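Isomerase/lactonizing enzyme (Agrobacterium tumefaciens, PDB 1RVK) is of unknown function but belongs to the enolase superfamily, whose members typically use a magnesium ion to stabilise an enolate formed beside a substrate carboxylate. Local coordinates at residues M204-H209 / G256-A261; F228-E233 / C325-R330; W245-D248 / P253-G256; V283-G288 / E307-T312. All blocks are in the same frame, centred on the assembly; numbering follows the deposited sequence.

Contact 1: residues M204-H209 / G256-A261. With MG (magnesium ion), chain B.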
loop_
_atom_site.group_PDB
_atom_site.type_symbol
_atom_site.label_atom_id
_atom_site.label_comp_id
_atom_site.label_asym_id
_atom_site.label_seq_id
_atom_site.Cartn_x
_atom_site.Cartn_y
_atom_site.Cartn_z
HETATM N N MSE A 204 -3.795 -13.817 -7.891
HETATM C CA MSE A 204 -2.502 -13.213 -8.143
HETATM C C MSE A 204 -1.486 -13.660 -7.109
HETATM O O MSE A 204 -1.849 -14.146 -6.034
HETATM C CB MSE A 204 -2.640 -11.695 -8.171
HETATM C CG MSE A 204 -3.539 -11.251 -9.317
HETATM SE SE MSE A 204 -5.335 -10.931 -8.730
HETATM C CE MSE A 204 -4.743 -9.269 -8.040
ATOM N N ILE A 205 -0.209 -13.511 -7.442
ATOM C CA ILE A 205 0.857 -13.933 -6.547
ATOM C C ILE A 205 1.970 -12.906 -6.447
ATOM O O ILE A 205 2.435 -12.373 -7.454
ATOM C CB ILE A 205 1.462 -15.294 -7.010
ATOM C CG1 ILE A 205 2.698 -15.645 -6.177
ATOM C CG2 ILE A 205 1.825 -15.234 -8.484
ATOM C CD1 ILE A 205 2.395 -16.061 -4.767
ATOM N N ASP A 206 2.373 -12.635 -5.210
ATOM C CA ASP A 206 3.448 -11.703 -4.898
ATOM C C ASP A 206 4.408 -12.563 -4.079
ATOM O O ASP A 206 4.314 -12.632 -2.855
ATOM C CB ASP A 206 2.893 -10.546 -4.068
ATOM C CG ASP A 206 3.909 -9.448 -3.823
ATOM O OD1 ASP A 206 3.530 -8.459 -3.182
ATOM O OD2 ASP A 206 5.073 -9.561 -4.253
ATOM N N ALA A 207 5.316 -13.239 -4.774
ATOM C CA ALA A 207 6.265 -14.138 -4.127
ATOM C C ALA A 207 7.544 -13.458 -3.663
ATOM O O ALA A 207 7.688 -12.245 -3.772
ATOM C CB ALA A 207 6.602 -15.283 -5.074
ATOM N N PHE A 208 8.457 -14.260 -3.122
ATOM C CA PHE A 208 9.763 -13.789 -2.651
ATOM C C PHE A 208 10.282 -12.726 -3.632
ATOM O O PHE A 208 10.450 -12.994 -4.818
ATOM C CB PHE A 208 10.701 -14.996 -2.574
ATOM C CG PHE A 208 12.107 -14.663 -2.192
ATOM C CD1 PHE A 208 13.138 -14.816 -3.115
ATOM C CD2 PHE A 208 12.415 -14.240 -0.902
ATOM C CE1 PHE A 208 14.460 -14.556 -2.754
ATOM C CE2 PHE A 208 13.732 -13.976 -0.534
ATOM C CZ PHE A 208 14.755 -14.136 -1.461
ATOM N N HIS A 209 10.540 -11.523 -3.122
ATOM C CA HIS A 209 10.963 -10.388 -3.947
ATOM C C HIS A 209 12.371 -10.375 -4.534
ATOM O O HIS A 209 12.755 -9.386 -5.163
ATOM C CB HIS A 209 10.794 -9.088 -3.155
ATOM C CG HIS A 209 9.531 -9.016 -2.356
ATOM N ND1 HIS A 209 8.280 -9.040 -2.931
ATOM C CD2 HIS A 209 9.331 -8.881 -1.023
ATOM C CE1 HIS A 209 7.362 -8.921 -1.987
ATOM N NE2 HIS A 209 7.974 -8.822 -0.820
ATOM N N GLY A 256 4.428 -4.114 -11.916
ATOM C CA GLY A 256 5.494 -3.477 -11.167
ATOM C C GLY A 256 5.789 -2.089 -11.701
ATOM O O GLY A 256 5.165 -1.657 -12.665
ATOM N N PRO A 257 6.724 -1.352 -11.083
ATOM C CA PRO A 257 7.493 -1.759 -9.909
ATOM C C PRO A 257 6.815 -1.263 -8.638
ATOM O O PRO A 257 6.268 -0.162 -8.614
ATOM C CB PRO A 257 8.832 -1.082 -10.142
ATOM C CG PRO A 257 8.414 0.244 -10.721
ATOM C CD PRO A 257 7.262 -0.103 -11.661
ATOM N N GLU A 258 6.839 -2.068 -7.581
ATOM C CA GLU A 258 6.216 -1.630 -6.340
ATOM C C GLU A 258 7.164 -0.877 -5.421
ATOM O O GLU A 258 6.867 0.243 -5.002
ATOM C CB GLU A 258 5.642 -2.810 -5.556
ATOM C CG GLU A 258 4.943 -2.351 -4.282
ATOM C CD GLU A 258 4.529 -3.491 -3.393
ATOM O OE1 GLU A 258 3.743 -4.337 -3.855
ATOM O OE2 GLU A 258 4.982 -3.539 -2.233
ATOM N N SER A 259 8.306 -1.489 -5.116
ATOM C CA SER A 259 9.266 -0.902 -4.188
ATOM C C SER A 259 10.373 -0.032 -4.764
ATOM O O SER A 259 11.003 0.722 -4.026
ATOM C CB SER A 259 9.899 -2.010 -3.337
ATOM O OG SER A 259 10.663 -2.902 -4.132
ATOM N N ALA A 260 10.620 -0.129 -6.064
ATOM C CA ALA A 260 11.678 0.661 -6.687
ATOM C C ALA A 260 11.552 2.153 -6.371
ATOM O O ALA A 260 10.449 2.694 -6.310
ATOM C CB ALA A 260 11.668 0.444 -8.198
ATOM N N ALA A 261 12.691 2.810 -6.162
ATOM C CA ALA A 261 12.702 4.240 -5.874
ATOM C C ALA A 261 12.532 4.997 -7.191
ATOM O O ALA A 261 12.319 4.385 -8.238
ATOM C CB ALA A 261 14.018 4.631 -5.210
HETATM MG MG MG B . 3.682 -6.371 -3.359
HETATM O O HOH W 1 5.650 -6.785 -4.330
HETATM O O HOH W 2 4.700 -5.991 -1.345
HETATM O O HOH W 3 1.724 -6.381 -2.166
#
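Glu258 OE1 is held by two groups: it is 2.1 Å from the magnesium ion and also takes a hydrogen bond from NE of Arg280. On the far side of the same metal, Asp206 OD1 binds magnesium at 2.1 Å. The two oxygens are nearly in line through the ion, the angle from Asp206 OD1 over magnesium to Glu258 OE1 being about 171°, and they remain 4.2 Å apart, so the like charges face the cation rather than each other. Glu232 and three waters fill the positions around this axis, completing a six-coordinate, roughly octahedral shell.

Asp206 lies on the C-terminal side of strand 202-206, and Glu258 in the loop that follows strand 254-256; the placement of acidic ligands at the C-terminal side of successive strands of a beta/alpha barrel is the metal site of the enolase superfamily. Each carboxylate binds with one oxygen and accepts a hydrogen bond from a metal-bound water with the other: water 1 donates to Asp206 OD2 at 2.8 Å, and water 2 to Glu258 OE2 at 2.6 Å. These bonds restrict rotation of both groups, whose planes lie 80° apart. Glu258 reaches the ion with a stretched chain, CG lying opposite its backbone N (chi1 -178°) and the next torsion also extended. Its backbone N bonds to Glu237 OE1, which fixes the loop from which the ligand springs. The peptide bond before Pro257, next to Glu258 in the chain, is cis.

Contact 2: residues F228-E233 / C325-R330. With MG (magnesium ion), chain B.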
loop_
_atom_site.group_PDB
_atom_site.type_symbol
_atom_site.label_atom_id
_atom_site.label_comp_id
_atom_site.label_asym_id
_atom_site.label_seq_id
_atom_site.Cartn_x
_atom_site.Cartn_y
_atom_site.Cartn_z
ATOM N N PHE A 228 -3.495 -17.449 -13.467
ATOM C CA PHE A 228 -3.371 -16.296 -12.579
ATOM C C PHE A 228 -3.363 -14.990 -13.371
ATOM O O PHE A 228 -2.865 -14.944 -14.498
ATOM C CB PHE A 228 -2.092 -16.395 -11.735
ATOM C CG PHE A 228 -2.273 -17.125 -10.430
ATOM C CD1 PHE A 228 -1.802 -16.569 -9.242
ATOM C CD2 PHE A 228 -2.921 -18.356 -10.382
ATOM C CE1 PHE A 228 -1.975 -17.229 -8.018
ATOM C CE2 PHE A 228 -3.099 -19.026 -9.164
ATOM C CZ PHE A 228 -2.626 -18.460 -7.981
ATOM N N ASP A 229 -3.911 -13.937 -12.766
ATOM C CA ASP A 229 -4.005 -12.617 -13.386
ATOM C C ASP A 229 -2.673 -11.892 -13.501
ATOM O O ASP A 229 -2.442 -11.165 -14.464
ATOM C CB ASP A 229 -4.980 -11.737 -12.604
ATOM C CG ASP A 229 -6.421 -11.960 -13.008
ATOM O OD1 ASP A 229 -6.735 -13.041 -13.550
ATOM O OD2 ASP A 229 -7.243 -11.048 -12.770
ATOM N N TRP A 230 -1.808 -12.057 -12.509
ATOM C CA TRP A 230 -0.507 -11.411 -12.574
ATOM C C TRP A 230 0.497 -11.978 -11.587
ATOM O O TRP A 230 0.133 -12.642 -10.615
ATOM C CB TRP A 230 -0.635 -9.880 -12.386
ATOM C CG TRP A 230 -0.802 -9.341 -10.962
ATOM C CD1 TRP A 230 -0.019 -9.618 -9.871
ATOM C CD2 TRP A 230 -1.742 -8.343 -10.528
ATOM N NE1 TRP A 230 -0.409 -8.854 -8.795
ATOM C CE2 TRP A 230 -1.464 -8.064 -9.170
ATOM C CE3 TRP A 230 -2.790 -7.655 -11.158
ATOM C CZ2 TRP A 230 -2.196 -7.125 -8.430
ATOM C CZ3 TRP A 230 -3.520 -6.720 -10.420
ATOM C CH2 TRP A 230 -3.216 -6.467 -9.071
ATOM N N ILE A 231 1.767 -11.735 -11.878
ATOM C CA ILE A 231 2.857 -12.164 -11.020
ATOM C C ILE A 231 3.453 -10.833 -10.582
ATOM O O ILE A 231 3.699 -9.951 -11.407
ATOM C CB ILE A 231 3.885 -13.040 -11.793
ATOM C CG1 ILE A 231 5.011 -13.468 -10.848
ATOM C CG2 ILE A 231 4.411 -12.299 -13.010
ATOM C CD1 ILE A 231 6.006 -14.428 -11.475
ATOM N N GLU A 232 3.652 -10.680 -9.280
ATOM C CA GLU A 232 4.144 -9.429 -8.721
ATOM C C GLU A 232 5.513 -9.496 -8.045
ATOM O O GLU A 232 5.750 -10.336 -7.183
ATOM C CB GLU A 232 3.101 -8.923 -7.722
ATOM C CG GLU A 232 3.373 -7.567 -7.087
ATOM C CD GLU A 232 2.238 -7.159 -6.174
ATOM O OE1 GLU A 232 1.077 -7.513 -6.467
ATOM O OE2 GLU A 232 2.494 -6.481 -5.170
ATOM N N GLU A 233 6.396 -8.588 -8.454
ATOM C CA GLU A 233 7.746 -8.456 -7.897
ATOM C C GLU A 233 8.432 -9.772 -7.528
ATOM O O GLU A 233 8.755 -10.010 -6.369
ATOM C CB GLU A 233 7.686 -7.530 -6.669
ATOM C CG GLU A 233 9.040 -7.066 -6.142
ATOM C CD GLU A 233 8.932 -5.962 -5.093
ATOM O OE1 GLU A 233 9.991 -5.460 -4.660
ATOM O OE2 GLU A 233 7.801 -5.594 -4.696
ATOM N N CYS A 325 -7.383 1.316 -12.754
ATOM C CA CYS A 325 -6.901 0.517 -11.634
ATOM C C CYS A 325 -8.032 -0.459 -11.345
ATOM O O CYS A 325 -9.145 -0.044 -11.035
ATOM C CB CYS A 325 -6.639 1.406 -10.413
ATOM S SG CYS A 325 -6.105 0.505 -8.950
ATOM N N ARG A 326 -7.756 -1.751 -11.457
ATOM C CA ARG A 326 -8.790 -2.750 -11.235
ATOM C C ARG A 326 -9.221 -2.916 -9.781
ATOM O O ARG A 326 -10.401 -3.152 -9.508
ATOM C CB ARG A 326 -8.331 -4.104 -11.796
ATOM C CG ARG A 326 -9.404 -5.181 -11.802
ATOM C CD ARG A 326 -8.835 -6.531 -12.249
ATOM N NE ARG A 326 -8.530 -6.585 -13.678
ATOM C CZ ARG A 326 -9.434 -6.812 -14.626
ATOM N NH1 ARG A 326 -9.071 -6.845 -15.901
ATOM N NH2 ARG A 326 -10.703 -7.016 -14.298
ATOM N N TRP A 327 -8.288 -2.763 -8.845
ATOM C CA TRP A 327 -8.620 -2.974 -7.438
ATOM C C TRP A 327 -8.070 -2.022 -6.398
ATOM O O TRP A 327 -7.207 -1.187 -6.658
ATOM C CB TRP A 327 -8.121 -4.339 -6.959
ATOM C CG TRP A 327 -8.174 -5.484 -7.898
ATOM C CD1 TRP A 327 -7.233 -5.833 -8.829
ATOM C CD2 TRP A 327 -9.146 -6.526 -7.897
ATOM N NE1 TRP A 327 -7.557 -7.044 -9.396
ATOM C CE2 TRP A 327 -8.729 -7.491 -8.842
ATOM C CE3 TRP A 327 -10.330 -6.745 -7.181
ATOM C CZ2 TRP A 327 -9.459 -8.659 -9.089
ATOM C CZ3 TRP A 327 -11.053 -7.904 -7.426
ATOM C CH2 TRP A 327 -10.615 -8.847 -8.372
ATOM N N TYR A 328 -8.582 -2.225 -5.188
ATOM C CA TYR A 328 -8.114 -1.549 -3.991
ATOM C C TYR A 328 -7.551 -2.773 -3.272
ATOM O O TYR A 328 -8.188 -3.832 -3.261
ATOM C CB TYR A 328 -9.259 -0.958 -3.167
ATOM C CG TYR A 328 -8.881 -0.699 -1.720
ATOM C CD1 TYR A 328 -9.389 -1.497 -0.694
ATOM C CD2 TYR A 328 -8.027 0.351 -1.375
ATOM C CE1 TYR A 328 -9.065 -1.254 0.639
ATOM C CE2 TYR A 328 -7.691 0.604 -0.040
ATOM C CZ TYR A 328 -8.220 -0.203 0.961
ATOM O OH TYR A 328 -7.932 0.053 2.282
ATOM N N GLU A 329 -6.355 -2.647 -2.714
ATOM C CA GLU A 329 -5.722 -3.763 -2.016
ATOM C C GLU A 329 -6.137 -3.761 -0.553
ATOM O O GLU A 329 -5.737 -2.882 0.206
ATOM C CB GLU A 329 -4.198 -3.655 -2.135
ATOM C CG GLU A 329 -3.459 -4.823 -1.518
ATOM C CD GLU A 329 -1.982 -4.833 -1.851
ATOM O OE1 GLU A 329 -1.310 -5.809 -1.460
ATOM O OE2 GLU A 329 -1.496 -3.876 -2.500
ATOM N N ARG A 330 -6.939 -4.751 -0.162
ATOM C CA ARG A 330 -7.422 -4.840 1.214
ATOM C C ARG A 330 -6.662 -5.916 1.983
ATOM O O ARG A 330 -6.782 -7.107 1.695
ATOM C CB ARG A 330 -8.925 -5.146 1.212
ATOM C CG ARG A 330 -9.673 -4.712 2.476
ATOM C CD ARG A 330 -11.182 -4.663 2.213
ATOM N NE ARG A 330 -11.925 -4.038 3.307
ATOM C CZ ARG A 330 -12.487 -4.698 4.317
ATOM N NH1 ARG A 330 -12.405 -6.020 4.385
ATOM N NH2 ARG A 330 -13.126 -4.028 5.268
HETATM MG MG MG B . 3.682 -6.371 -3.359
HETATM O O HOH W 4 -6.314 -8.797 -11.427
HETATM O O HOH W 1 5.650 -6.785 -4.330
HETATM O O HOH W 3 1.724 -6.381 -2.166
HETATM O O HOH W 2 4.700 -5.991 -1.345
#
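Strands 230-232 and 328-333 share no hydrogen bond and face each other across the barrel interior, with the CA atoms of Trp230 and Trp327 12.8 Å apart. Their indoles bridge the gap. Trp230 CH2, at the far end of the six-membered ring, comes within 4.1 Å of Trp327 CD1; the planes meet obliquely, at 78°. In Trp230, CG falls between the backbone N and the carbonyl carbon (chi1 79°), which directs the indole inward while its NE1 turns to Glu232. That N-H reaches the anti lone pair of Glu232 OE1 over 3.1 Å, bent to 140° with the oxygen off the indole plane, and leaves OE2 of Glu232 to bind magnesium at 2.2 Å; Trp230 thus acts from the second shell on a metal ligand. Glu232 OE1 also meets Lys169 NZ in a salt bridge, and the same amine bridges to Glu329 OE1. A second link runs through water 4, which donates to Asp229 OD2 at 2.8 Å and accepts from Trp327 NE1 at 3.0 Å, in the plane of the indole. Around the pair, Met204 of strand 202-206 and Glu307 of strand 306-308 touch Trp230, while Trp327 rests on Leu132 of strand 130-137 and Arg202.

Contact 3: residues W245-D248 / P253-G256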
loop_
_atom_site.group_PDB
_atom_site.type_symbol
_atom_site.label_atom_id
_atom_site.label_comp_id
_atom_site.label_asym_id
_atom_site.label_seq_id
_atom_site.Cartn_x
_atom_site.Cartn_y
_atom_site.Cartn_z
ATOM N N TRP A 245 13.378 -8.838 -19.485
ATOM C CA TRP A 245 13.620 -10.219 -19.890
ATOM C C TRP A 245 12.485 -11.139 -19.442
ATOM O O TRP A 245 11.956 -11.918 -20.235
ATOM C CB TRP A 245 14.936 -10.721 -19.282
ATOM C CG TRP A 245 15.215 -12.183 -19.531
ATOM C CD1 TRP A 245 15.783 -12.736 -20.646
ATOM C CD2 TRP A 245 14.899 -13.276 -18.659
ATOM N NE1 TRP A 245 15.838 -14.108 -20.520
ATOM C CE2 TRP A 245 15.302 -14.463 -19.311
ATOM C CE3 TRP A 245 14.314 -13.365 -17.388
ATOM C CZ2 TRP A 245 15.135 -15.729 -18.735
ATOM C CZ3 TRP A 245 14.149 -14.626 -16.815
ATOM C CH2 TRP A 245 14.558 -15.787 -17.489
ATOM N N LEU A 246 12.116 -11.042 -18.168
ATOM C CA LEU A 246 11.068 -11.896 -17.622
ATOM C C LEU A 246 9.734 -11.682 -18.330
ATOM O O LEU A 246 9.038 -12.644 -18.648
ATOM C CB LEU A 246 10.928 -11.650 -16.117
ATOM C CG LEU A 246 10.060 -12.591 -15.278
ATOM C CD1 LEU A 246 8.615 -12.332 -15.598
ATOM C CD2 LEU A 246 10.442 -14.049 -15.531
ATOM N N SER A 247 9.379 -10.426 -18.571
ATOM C CA SER A 247 8.128 -10.112 -19.255
ATOM C C SER A 247 8.122 -10.706 -20.661
ATOM O O SER A 247 7.114 -11.229 -21.120
ATOM C CB SER A 247 7.931 -8.594 -19.334
ATOM O OG SER A 247 7.733 -8.045 -18.041
ATOM N N ASP A 248 9.252 -10.626 -21.348
ATOM C CA ASP A 248 9.328 -11.170 -22.696
ATOM C C ASP A 248 9.255 -12.696 -22.712
ATOM O O ASP A 248 8.901 -13.293 -23.730
ATOM C CB ASP A 248 10.611 -10.697 -23.384
ATOM C CG ASP A 248 10.531 -9.246 -23.829
ATOM O OD1 ASP A 248 11.558 -8.700 -24.287
ATOM O OD2 ASP A 248 9.435 -8.652 -23.729
ATOM N N PRO A 253 0.799 -11.736 -17.074
ATOM C CA PRO A 253 1.177 -10.330 -16.906
ATOM C C PRO A 253 2.080 -10.097 -15.696
ATOM O O PRO A 253 1.885 -10.690 -14.630
ATOM C CB PRO A 253 -0.169 -9.627 -16.754
ATOM C CG PRO A 253 -1.079 -10.474 -17.608
ATOM C CD PRO A 253 -0.663 -11.873 -17.206
ATOM N N VAL A 254 3.074 -9.235 -15.884
ATOM C CA VAL A 254 3.998 -8.867 -14.823
ATOM C C VAL A 254 3.591 -7.466 -14.387
ATOM O O VAL A 254 3.446 -6.575 -15.222
ATOM C CB VAL A 254 5.456 -8.829 -15.338
ATOM C CG1 VAL A 254 6.374 -8.239 -14.275
ATOM C CG2 VAL A 254 5.908 -10.228 -15.703
ATOM N N VAL A 255 3.395 -7.272 -13.086
ATOM C CA VAL A 255 3.004 -5.964 -12.564
ATOM C C VAL A 255 4.137 -5.395 -11.724
ATOM O O VAL A 255 4.743 -6.109 -10.930
ATOM C CB VAL A 255 1.735 -6.057 -11.688
ATOM C CG1 VAL A 255 1.314 -4.668 -11.221
ATOM C CG2 VAL A 255 0.620 -6.704 -12.472
ATOM N N GLY A 256 4.428 -4.114 -11.916
ATOM C CA GLY A 256 5.494 -3.477 -11.167
ATOM C C GLY A 256 5.789 -2.089 -11.701
ATOM O O GLY A 256 5.165 -1.657 -12.665
#
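Val254 meets Leu246 and Ser247 where helix 240-249 lies against strand 254-256, within the beta-alpha-beta unit formed by strand 230-232, the helix and the following parallel strand. This is the repeating element of the barrel domain, and the contact belongs to its outer layer, between sheet and surrounding helices. The backbones come nearest at Ser247 and Val254, whose CA atoms are 6.2 Å apart, and no hydrogen bond passes from one segment to the other.

The apolar part is a meeting of methyl groups. Leu246 leaves the helix at an angle to the strand, and it is the end of its side chain that closes in: with CG opposite the backbone N (chi1 -170°) and the second torsion (chi2 -72°) turning CD1 to the valine, CD1 arrives 3.4 Å from Val254 CG2. That is shorter than usual van der Waals contact and leaves little room between the two methyls. Val254 points its side chain toward the helix and also touches Ile231 on the adjoining strand.

The polar part concerns backbone and hydroxyl groups whose partners lie outside these two segments. The Val254 N-H is bonded to Asp277 OD2, and Val254 also exchanges backbone bonds with strand 278-281. Ser247 OG bonds to the carbonyl O of Tyr243, one turn earlier in the helix, and more weakly to Ala275 O. From that position the hydroxyl oxygen overlies the valine's branching carbon, with Ser247 OG 3.6 Å from Val254 CB and 3.7 Å from CG2.

Contact 4: residues V283-G288 / E307-T312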
loop_
_atom_site.group_PDB
_atom_site.type_symbol
_atom_site.label_atom_id
_atom_site.label_comp_id
_atom_site.label_asym_id
_atom_site.label_seq_id
_atom_site.Cartn_x
_atom_site.Cartn_y
_atom_site.Cartn_z
ATOM N N VAL A 283 0.954 5.185 -2.531
ATOM C CA VAL A 283 1.228 6.451 -1.860
ATOM C C VAL A 283 2.546 6.418 -1.095
ATOM O O VAL A 283 3.350 7.349 -1.191
ATOM C CB VAL A 283 0.078 6.830 -0.908
ATOM C CG1 VAL A 283 0.455 8.052 -0.089
ATOM C CG2 VAL A 283 -1.178 7.115 -1.724
ATOM N N ASN A 284 2.784 5.348 -0.342
ATOM C CA ASN A 284 4.029 5.251 0.413
ATOM C C ASN A 284 5.239 4.989 -0.471
ATOM O O ASN A 284 6.365 5.342 -0.118
ATOM C CB ASN A 284 3.944 4.145 1.471
ATOM C CG ASN A 284 3.221 4.594 2.716
ATOM O OD1 ASN A 284 2.948 5.780 2.887
ATOM N ND2 ASN A 284 2.920 3.652 3.603
ATOM N N ASP A 285 5.004 4.375 -1.625
ATOM C CA ASP A 285 6.090 4.039 -2.526
ATOM C C ASP A 285 6.607 5.174 -3.396
ATOM O O ASP A 285 7.791 5.197 -3.739
ATOM C CB ASP A 285 5.670 2.869 -3.414
ATOM C CG ASP A 285 5.239 1.664 -2.607
ATOM O OD1 ASP A 285 6.085 1.090 -1.884
ATOM O OD2 ASP A 285 4.050 1.300 -2.689
ATOM N N VAL A 286 5.743 6.116 -3.753
ATOM C CA VAL A 286 6.185 7.211 -4.610
ATOM C C VAL A 286 6.199 8.577 -3.945
ATOM O O VAL A 286 6.417 9.592 -4.608
ATOM C CB VAL A 286 5.348 7.280 -5.903
ATOM C CG1 VAL A 286 5.435 5.945 -6.639
ATOM C CG2 VAL A 286 3.904 7.630 -5.581
ATOM N N GLY A 287 5.960 8.609 -2.637
ATOM C CA GLY A 287 6.012 9.873 -1.925
ATOM C C GLY A 287 4.745 10.681 -1.745
ATOM O O GLY A 287 4.815 11.903 -1.621
ATOM N N GLY A 288 3.588 10.027 -1.736
ATOM C CA GLY A 288 2.355 10.765 -1.525
ATOM C C GLY A 288 1.259 10.596 -2.558
ATOM O O GLY A 288 1.431 9.935 -3.585
ATOM N N GLU A 307 -1.912 -0.525 -10.765
ATOM C CA GLU A 307 -2.469 -1.050 -9.526
ATOM C C GLU A 307 -1.810 -0.408 -8.309
ATOM O O GLU A 307 -0.586 -0.352 -8.202
ATOM C CB GLU A 307 -2.317 -2.570 -9.509
ATOM C CG GLU A 307 -3.025 -3.265 -10.689
ATOM C CD GLU A 307 -4.534 -3.041 -10.700
ATOM O OE1 GLU A 307 -5.146 -3.082 -9.615
ATOM O OE2 GLU A 307 -5.114 -2.844 -11.792
ATOM N N VAL A 308 -2.644 0.078 -7.395
ATOM C CA VAL A 308 -2.170 0.779 -6.207
ATOM C C VAL A 308 -1.856 -0.130 -5.033
ATOM O O VAL A 308 -2.719 -0.860 -4.547
ATOM C CB VAL A 308 -3.195 1.845 -5.765
ATOM C CG1 VAL A 308 -2.644 2.643 -4.589
ATOM C CG2 VAL A 308 -3.513 2.775 -6.939
ATOM N N HIS A 309 -0.603 -0.075 -4.591
ATOM C CA HIS A 309 -0.130 -0.885 -3.477
ATOM C C HIS A 309 -0.487 -0.305 -2.121
ATOM O O HIS A 309 -0.221 0.868 -1.851
ATOM C CB HIS A 309 1.392 -1.039 -3.532
ATOM C CG HIS A 309 1.990 -1.559 -2.258
ATOM N ND1 HIS A 309 2.946 -0.868 -1.548
ATOM C CD2 HIS A 309 1.745 -2.692 -1.555
ATOM C CE1 HIS A 309 3.265 -1.551 -0.462
ATOM N NE2 HIS A 309 2.549 -2.662 -0.442
ATOM N N GLY A 310 -1.079 -1.136 -1.268
ATOM C CA GLY A 310 -1.400 -0.702 0.077
ATOM C C GLY A 310 -2.834 -0.341 0.381
ATOM O O GLY A 310 -3.570 0.148 -0.476
ATOM N N ASN A 311 -3.223 -0.595 1.625
ATOM C CA ASN A 311 -4.563 -0.287 2.093
ATOM C C ASN A 311 -4.547 1.096 2.753
ATOM O O ASN A 311 -3.588 1.854 2.602
ATOM C CB ASN A 311 -5.021 -1.349 3.098
ATOM C CG ASN A 311 -4.259 -1.280 4.407
ATOM O OD1 ASN A 311 -3.085 -0.923 4.430
ATOM N ND2 ASN A 311 -4.922 -1.639 5.504
ATOM N N THR A 312 -5.617 1.390 3.490
ATOM C CA THR A 312 -5.844 2.655 4.203
ATOM C C THR A 312 -6.371 3.750 3.276
ATOM O O THR A 312 -6.241 3.677 2.050
ATOM C CB THR A 312 -4.589 3.190 4.967
ATOM O OG1 THR A 312 -3.697 3.846 4.059
ATOM C CG2 THR A 312 -3.862 2.050 5.684
HETATM O O HOH W 5 1.139 2.626 -0.255
#
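Asp285 brings OD2 of its carboxylate to the ND1 edge of the His309 imidazole. The N-H of His309 ND1 points to Asp285 OD2 over 2.7 Å with an angle of 164°, and the oxygen receives it on its syn lone pair, almost in the plane of the ring. Carboxylate and ring planes are turned 32° from each other. In His309, CG stands opposite the backbone N (chi1 166°), which swings the ring out to the aspartate from the residue that follows Val308.

A second, indirect tie joins the backbones: water 5 accepts from Asn284 N at 3.2 Å and donates to His309 O at 2.7 Å. Asp285 itself sits in a short, weakly bonded helix, 283-286, which closes with a 2.7 Å bond from Gly288 N to Val283 O as the chain passes through Gly287 and Gly288, both with positive phi, into helix 289-301. Gly310 N bonds to Glu329 OE2 just beyond the histidine.

With ND1 engaged as donor, the ring's rotation is set and NE2 faces the metal site, the His309 side chain coming within about 5 Å of the magnesium ion. Such a pair, with the aspartate just beyond strand 278-281 and the histidine just beyond Val308 of the neighbouring strand, is consistent with the pair seen in mandelate racemase and its relatives, where the histidine takes part in proton transfer; a similar role here is an inference.

All four contacts belong to one beta/alpha barrel domain and reach the same sheet. Contacts 1 and 2 have centres 10 Å apart and meet on the magnesium ion; their neighbouring strands are joined by Ile205 O to Glu232 N at 2.8 Å. Along the chain their segments alternate, while contacts 3 and 4 both fall within the span of 228-233 to 325-330. Contact 3 shares Gly256 with contact 1 but looks to the outer helices, and its centre is 20 Å from that of contact 4. Contact 4 touches contact 1 at Glu258, so contacts 1, 2 and 4 converge on one metal site at the C-terminal side of the barrel strands, while contact 3 lies on the outside.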